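Local structure of RagB/SusD domain protein (Flavobacterium johnsoniae, 5J90) at residues 262-276 with 297-309. The protein binds chitin and, as a SusD homolog, probably serves at the outer membrane in the uptake of chitin-derived sugars. Residues are numbered along the deposited sequence; the frame is centred on the assembly and turned at random.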
loop_
_atom_site.group_PDB
_atom_site.type_symbol
_atom_site.label_atom_id
_atom_site.label_comp_id
_atom_site.label_asym_id
_atom_site.label_seq_id
_atom_site.Cartn_x
_atom_site.Cartn_y
_atom_site.Cartn_z
ATOM N N TRP A 262 37.172 -15.308 0.367
ATOM C CA TRP A 262 36.454 -15.876 -0.772
ATOM C C TRP A 262 36.347 -14.923 -1.952
ATOM O O TRP A 262 36.025 -15.349 -3.065
ATOM C CB TRP A 262 35.042 -16.294 -0.367
ATOM C CG TRP A 262 34.970 -17.267 0.753
ATOM C CD1 TRP A 262 35.999 -17.983 1.299
ATOM C CD2 TRP A 262 33.797 -17.634 1.481
ATOM N NE1 TRP A 262 35.534 -18.776 2.316
ATOM C CE2 TRP A 262 34.185 -18.572 2.459
ATOM C CE3 TRP A 262 32.455 -17.249 1.412
ATOM C CZ2 TRP A 262 33.279 -19.142 3.349
ATOM C CZ3 TRP A 262 31.556 -17.816 2.297
ATOM C CH2 TRP A 262 31.971 -18.751 3.252
ATOM N N LEU A 263 36.585 -13.636 -1.708
ATOM C CA LEU A 263 36.412 -12.597 -2.723
ATOM C C LEU A 263 35.004 -12.614 -3.329
ATOM O O LEU A 263 34.822 -12.313 -4.509
ATOM C CB LEU A 263 37.460 -12.741 -3.831
ATOM C CG LEU A 263 38.931 -12.793 -3.400
ATOM C CD1 LEU A 263 39.825 -12.925 -4.631
ATOM C CD2 LEU A 263 39.327 -11.576 -2.576
ATOM N N ASP A 264 34.010 -12.957 -2.511
ATOM C CA ASP A 264 32.634 -13.079 -2.991
ATOM C C ASP A 264 31.810 -11.810 -2.770
ATOM O O ASP A 264 30.652 -11.728 -3.195
ATOM C CB ASP A 264 31.932 -14.249 -2.314
ATOM C CG ASP A 264 32.038 -15.538 -3.101
ATOM O OD1 ASP A 264 32.467 -15.509 -4.283
ATOM O OD2 ASP A 264 31.667 -16.581 -2.526
ATOM N N ILE A 265 32.391 -10.830 -2.095
ATOM C CA ILE A 265 31.715 -9.545 -1.904
ATOM C C ILE A 265 32.756 -8.430 -1.918
ATOM O O ILE A 265 33.896 -8.613 -1.442
ATOM C CB ILE A 265 30.827 -9.525 -0.617
ATOM C CG1 ILE A 265 29.754 -8.421 -0.688
ATOM C CG2 ILE A 265 31.659 -9.389 0.651
ATOM C CD1 ILE A 265 28.636 -8.738 -1.667
ATOM N N ARG A 266 32.368 -7.293 -2.492
ATOM C CA ARG A 266 33.257 -6.151 -2.679
ATOM C C ARG A 266 32.529 -4.849 -2.344
ATOM O O ARG A 266 31.300 -4.831 -2.173
ATOM C CB ARG A 266 33.719 -6.066 -4.142
ATOM C CG ARG A 266 34.431 -7.300 -4.718
ATOM C CD ARG A 266 35.917 -7.369 -4.359
ATOM N NE ARG A 266 36.124 -7.920 -3.030
ATOM C CZ ARG A 266 37.311 -8.218 -2.505
ATOM N NH1 ARG A 266 38.426 -8.029 -3.207
ATOM N NH2 ARG A 266 37.382 -8.713 -1.281
ATOM N N MET A 267 33.282 -3.759 -2.248
ATOM C CA MET A 267 32.710 -2.420 -2.250
ATOM C C MET A 267 31.727 -2.275 -3.415
ATOM O O MET A 267 31.960 -2.809 -4.503
ATOM C CB MET A 267 33.840 -1.405 -2.414
ATOM C CG MET A 267 33.411 0.051 -2.365
ATOM S SD MET A 267 34.839 1.095 -2.739
ATOM C CE MET A 267 34.243 2.685 -2.174
ATOM N N SER A 268 30.625 -1.560 -3.193
ATOM C CA SER A 268 29.639 -1.334 -4.251
ATOM C C SER A 268 29.897 -0.055 -5.042
ATOM O O SER A 268 30.589 0.852 -4.581
ATOM C CB SER A 268 28.243 -1.218 -3.642
ATOM O OG SER A 268 28.161 -0.014 -2.907
ATOM N N ALA A 269 29.294 0.025 -6.224
ATOM C CA ALA A 269 29.340 1.248 -7.017
ATOM C C ALA A 269 28.656 2.425 -6.324
ATOM O O ALA A 269 29.119 3.554 -6.433
ATOM C CB ALA A 269 28.728 1.014 -8.388
ATOM N N ASP A 270 27.561 2.180 -5.607
ATOM C CA ASP A 270 26.911 3.278 -4.882
ATOM C C ASP A 270 27.818 3.846 -3.792
ATOM O O ASP A 270 27.893 5.065 -3.605
ATOM C CB ASP A 270 25.583 2.829 -4.258
ATOM C CG ASP A 270 24.499 2.581 -5.288
ATOM O OD1 ASP A 270 24.168 3.506 -6.062
ATOM O OD2 ASP A 270 23.975 1.452 -5.312
ATOM N N MET A 271 28.492 2.962 -3.057
ATOM C CA MET A 271 29.418 3.414 -2.031
ATOM C C MET A 271 30.576 4.203 -2.649
ATOM O O MET A 271 30.985 5.220 -2.096
ATOM C CB MET A 271 29.924 2.239 -1.191
ATOM C CG MET A 271 29.026 1.908 -0.010
ATOM S SD MET A 271 29.290 3.130 1.275
ATOM C CE MET A 271 27.959 2.727 2.406
ATOM N N GLU A 272 31.079 3.753 -3.794
ATOM C CA GLU A 272 32.143 4.514 -4.448
ATOM C C GLU A 272 31.638 5.901 -4.837
ATOM O O GLU A 272 32.257 6.907 -4.521
ATOM C CB GLU A 272 32.690 3.791 -5.683
ATOM C CG GLU A 272 33.861 4.556 -6.288
ATOM C CD GLU A 272 34.357 4.015 -7.622
ATOM O OE1 GLU A 272 34.308 2.791 -7.862
ATOM O OE2 GLU A 272 34.831 4.842 -8.436
ATOM N N SER A 273 30.490 5.959 -5.504
ATOM C CA SER A 273 29.939 7.232 -5.954
ATOM C C SER A 273 29.726 8.214 -4.805
ATOM O O SER A 273 30.146 9.380 -4.864
ATOM C CB SER A 273 28.617 6.998 -6.695
ATOM O OG SER A 273 28.022 8.235 -7.044
ATOM N N ILE A 274 29.069 7.748 -3.753
ATOM C CA ILE A 274 28.710 8.621 -2.646
ATOM C C ILE A 274 29.908 8.982 -1.769
ATOM O O ILE A 274 30.135 10.155 -1.477
ATOM C CB ILE A 274 27.551 8.010 -1.832
ATOM C CG1 ILE A 274 26.291 7.988 -2.704
ATOM C CG2 ILE A 274 27.319 8.794 -0.549
ATOM C CD1 ILE A 274 25.089 7.276 -2.076
ATOM N N MET A 275 30.680 7.986 -1.348
ATOM C CA MET A 275 31.784 8.268 -0.433
ATOM C C MET A 275 32.969 8.976 -1.112
ATOM O O MET A 275 33.579 9.864 -0.512
ATOM C CB MET A 275 32.197 7.016 0.356
ATOM C CG MET A 275 31.058 6.503 1.260
ATOM S SD MET A 275 31.549 5.309 2.522
ATOM C CE MET A 275 32.422 6.385 3.659
ATOM N N LYS A 276 33.274 8.615 -2.357
ATOM C CA LYS A 276 34.297 9.354 -3.107
ATOM C C LYS A 276 33.839 10.778 -3.396
ATOM O O LYS A 276 34.628 11.719 -3.309
ATOM C CB LYS A 276 34.626 8.665 -4.428
ATOM C CG LYS A 276 35.646 7.557 -4.347
ATOM C CD LYS A 276 36.107 7.225 -5.759
ATOM C CE LYS A 276 37.359 6.377 -5.786
ATOM N NZ LYS A 276 37.591 5.853 -7.163
ATOM N N TYR A 297 40.065 3.314 -4.265
ATOM C CA TYR A 297 38.821 2.684 -3.822
ATOM C C TYR A 297 37.910 2.493 -5.019
ATOM O O TYR A 297 37.442 3.467 -5.607
ATOM C CB TYR A 297 38.139 3.542 -2.749
ATOM C CG TYR A 297 38.994 3.669 -1.514
ATOM C CD1 TYR A 297 39.053 2.642 -0.581
ATOM C CD2 TYR A 297 39.777 4.798 -1.300
ATOM C CE1 TYR A 297 39.850 2.739 0.546
ATOM C CE2 TYR A 297 40.583 4.903 -0.176
ATOM C CZ TYR A 297 40.617 3.872 0.741
ATOM O OH TYR A 297 41.412 3.957 1.861
ATOM N N LYS A 298 37.675 1.238 -5.393
ATOM C CA LYS A 298 36.866 0.934 -6.568
ATOM C C LYS A 298 35.749 -0.042 -6.233
ATOM O O LYS A 298 35.993 -1.106 -5.663
ATOM C CB LYS A 298 37.726 0.363 -7.703
ATOM C CG LYS A 298 38.645 1.385 -8.372
ATOM C CD LYS A 298 37.861 2.547 -8.978
ATOM C CE LYS A 298 36.861 2.083 -10.024
ATOM N NZ LYS A 298 36.029 3.218 -10.526
ATOM N N GLY A 299 34.526 0.333 -6.599
ATOM C CA GLY A 299 33.365 -0.479 -6.292
ATOM C C GLY A 299 32.822 -1.189 -7.513
ATOM O O GLY A 299 33.138 -0.832 -8.657
ATOM N N VAL A 300 31.992 -2.193 -7.256
ATOM C CA VAL A 300 31.406 -3.036 -8.284
ATOM C C VAL A 300 29.913 -2.715 -8.425
ATOM O O VAL A 300 29.202 -2.547 -7.423
ATOM C CB VAL A 300 31.595 -4.516 -7.924
ATOM C CG1 VAL A 300 30.982 -5.411 -8.986
ATOM C CG2 VAL A 300 33.082 -4.821 -7.738
ATOM N N ARG A 301 29.440 -2.623 -9.665
ATOM C CA ARG A 301 28.035 -2.346 -9.947
ATOM C C ARG A 301 27.199 -3.597 -9.685
ATOM O O ARG A 301 27.606 -4.709 -10.017
ATOM C CB ARG A 301 27.886 -1.912 -11.409
ATOM C CG ARG A 301 26.474 -1.547 -11.823
ATOM C CD ARG A 301 26.247 -0.066 -11.727
ATOM N NE ARG A 301 24.879 0.278 -12.098
ATOM C CZ ARG A 301 24.528 0.965 -13.181
ATOM N NH1 ARG A 301 25.447 1.410 -14.035
ATOM N NH2 ARG A 301 23.246 1.222 -13.404
ATOM N N THR A 302 26.021 -3.422 -9.085
ATOM C CA THR A 302 25.131 -4.562 -8.869
ATOM C C THR A 302 24.048 -4.672 -9.951
ATOM O O THR A 302 23.612 -3.664 -10.521
ATOM C CB THR A 302 24.489 -4.553 -7.453
ATOM O OG1 THR A 302 23.902 -5.833 -7.189
ATOM C CG2 THR A 302 23.420 -3.472 -7.335
ATOM N N GLY A 303 23.631 -5.902 -10.235
ATOM C CA GLY A 303 22.640 -6.160 -11.262
ATOM C C GLY A 303 23.222 -6.072 -12.660
ATOM O O GLY A 303 22.658 -5.421 -13.542
ATOM N N ILE A 304 24.348 -6.747 -12.862
ATOM C CA ILE A 304 25.072 -6.659 -14.124
ATOM C C ILE A 304 25.290 -8.024 -14.756
ATOM O O ILE A 304 25.048 -9.070 -14.143
ATOM C CB ILE A 304 26.450 -5.993 -13.927
ATOM C CG1 ILE A 304 27.278 -6.768 -12.899
ATOM C CG2 ILE A 304 26.289 -4.539 -13.499
ATOM C CD1 ILE A 304 28.740 -6.342 -12.830
ATOM N N ALA A 305 25.749 -8.006 -16.001
ATOM C CA ALA A 305 26.223 -9.223 -16.646
ATOM C C ALA A 305 27.653 -9.458 -16.182
ATOM O O ALA A 305 28.447 -8.520 -16.110
ATOM C CB ALA A 305 26.163 -9.071 -18.159
ATOM N N ILE A 306 27.967 -10.703 -15.843
ATOM C CA ILE A 306 29.310 -11.044 -15.383
ATOM C C ILE A 306 29.908 -12.143 -16.249
ATOM O O ILE A 306 29.408 -13.268 -16.284
ATOM C CB ILE A 306 29.314 -11.476 -13.900
ATOM C CG1 ILE A 306 28.936 -10.291 -13.006
ATOM C CG2 ILE A 306 30.684 -12.016 -13.500
ATOM C CD1 ILE A 306 28.743 -10.652 -11.547
ATOM N N SER A 307 30.985 -11.806 -16.951
ATOM C CA SER A 307 31.649 -12.769 -17.820
ATOM C C SER A 307 32.449 -13.760 -16.984
ATOM O O SER A 307 32.283 -14.973 -17.110
ATOM C CB SER A 307 32.557 -12.047 -18.813
ATOM O OG SER A 307 33.174 -12.969 -19.693
ATOM N N GLY A 308 33.313 -13.232 -16.124
ATOM C CA GLY A 308 34.083 -14.050 -15.210
ATOM C C GLY A 308 34.320 -13.321 -13.900
ATOM O O GLY A 308 34.400 -12.093 -13.875
ATOM N N LYS A 309 34.433 -14.083 -12.818
ATOM C CA LYS A 309 34.641 -13.512 -11.486
ATOM C C LYS A 309 35.899 -12.652 -11.422
ATOM O O LYS A 309 35.952 -11.655 -10.700
ATOM C CB LYS A 309 34.728 -14.623 -10.444
ATOM C CG LYS A 309 34.926 -14.124 -9.021
ATOM C CD LYS A 309 34.953 -15.276 -8.039
ATOM C CE LYS A 309 35.257 -14.782 -6.638
ATOM N NZ LYS A 309 35.242 -15.902 -5.665
HETATM O O HOH W 1 32.941 -17.865 -5.641
#
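Glu272 OE2 forms a salt bridge with Lys298 NZ at 2.9 Å, through its syn lone pair. Lys276 NZ reaches the same oxygen from above the carboxylate plane. OE1 accepts Gly299 N on its anti side, in a nearly straight bond (2.8 Å, 174°). Glu272 CG lies anti to the backbone N (chi1 -176°), and the extended chain carries the carboxylate from helix 269-277 to the 297-309 loop. With an alanine here, Gly299 N would probably lose its acceptor, and Lys276 NZ and Lys298 NZ, 4.5 Å apart, their shared counter-charge. Lys298 NZ also bonds Val388 O. A single beta bridge follows: Val300 N donates to Met267 O, and Ala269 N to Val300 O, each at 2.8 Å. At Gly299 a CB would clash with Ser268 O. Ser268 is the N-cap of the helix; its OG accepts from Met271 N and also hydrogen-bonds Gly62 O. At the far end, extended Lys309 sends NZ to Trp262 O (2.8 Å) and to Asp264 OD1, which also bonds Thr68. Water 1 joins both charged groups. Met267 CE packs on Tyr297 CB, and Val300 CG2 on Arg266 CB. Backbone bonds and a largely buried charge cluster thus tie the loop to the helix start.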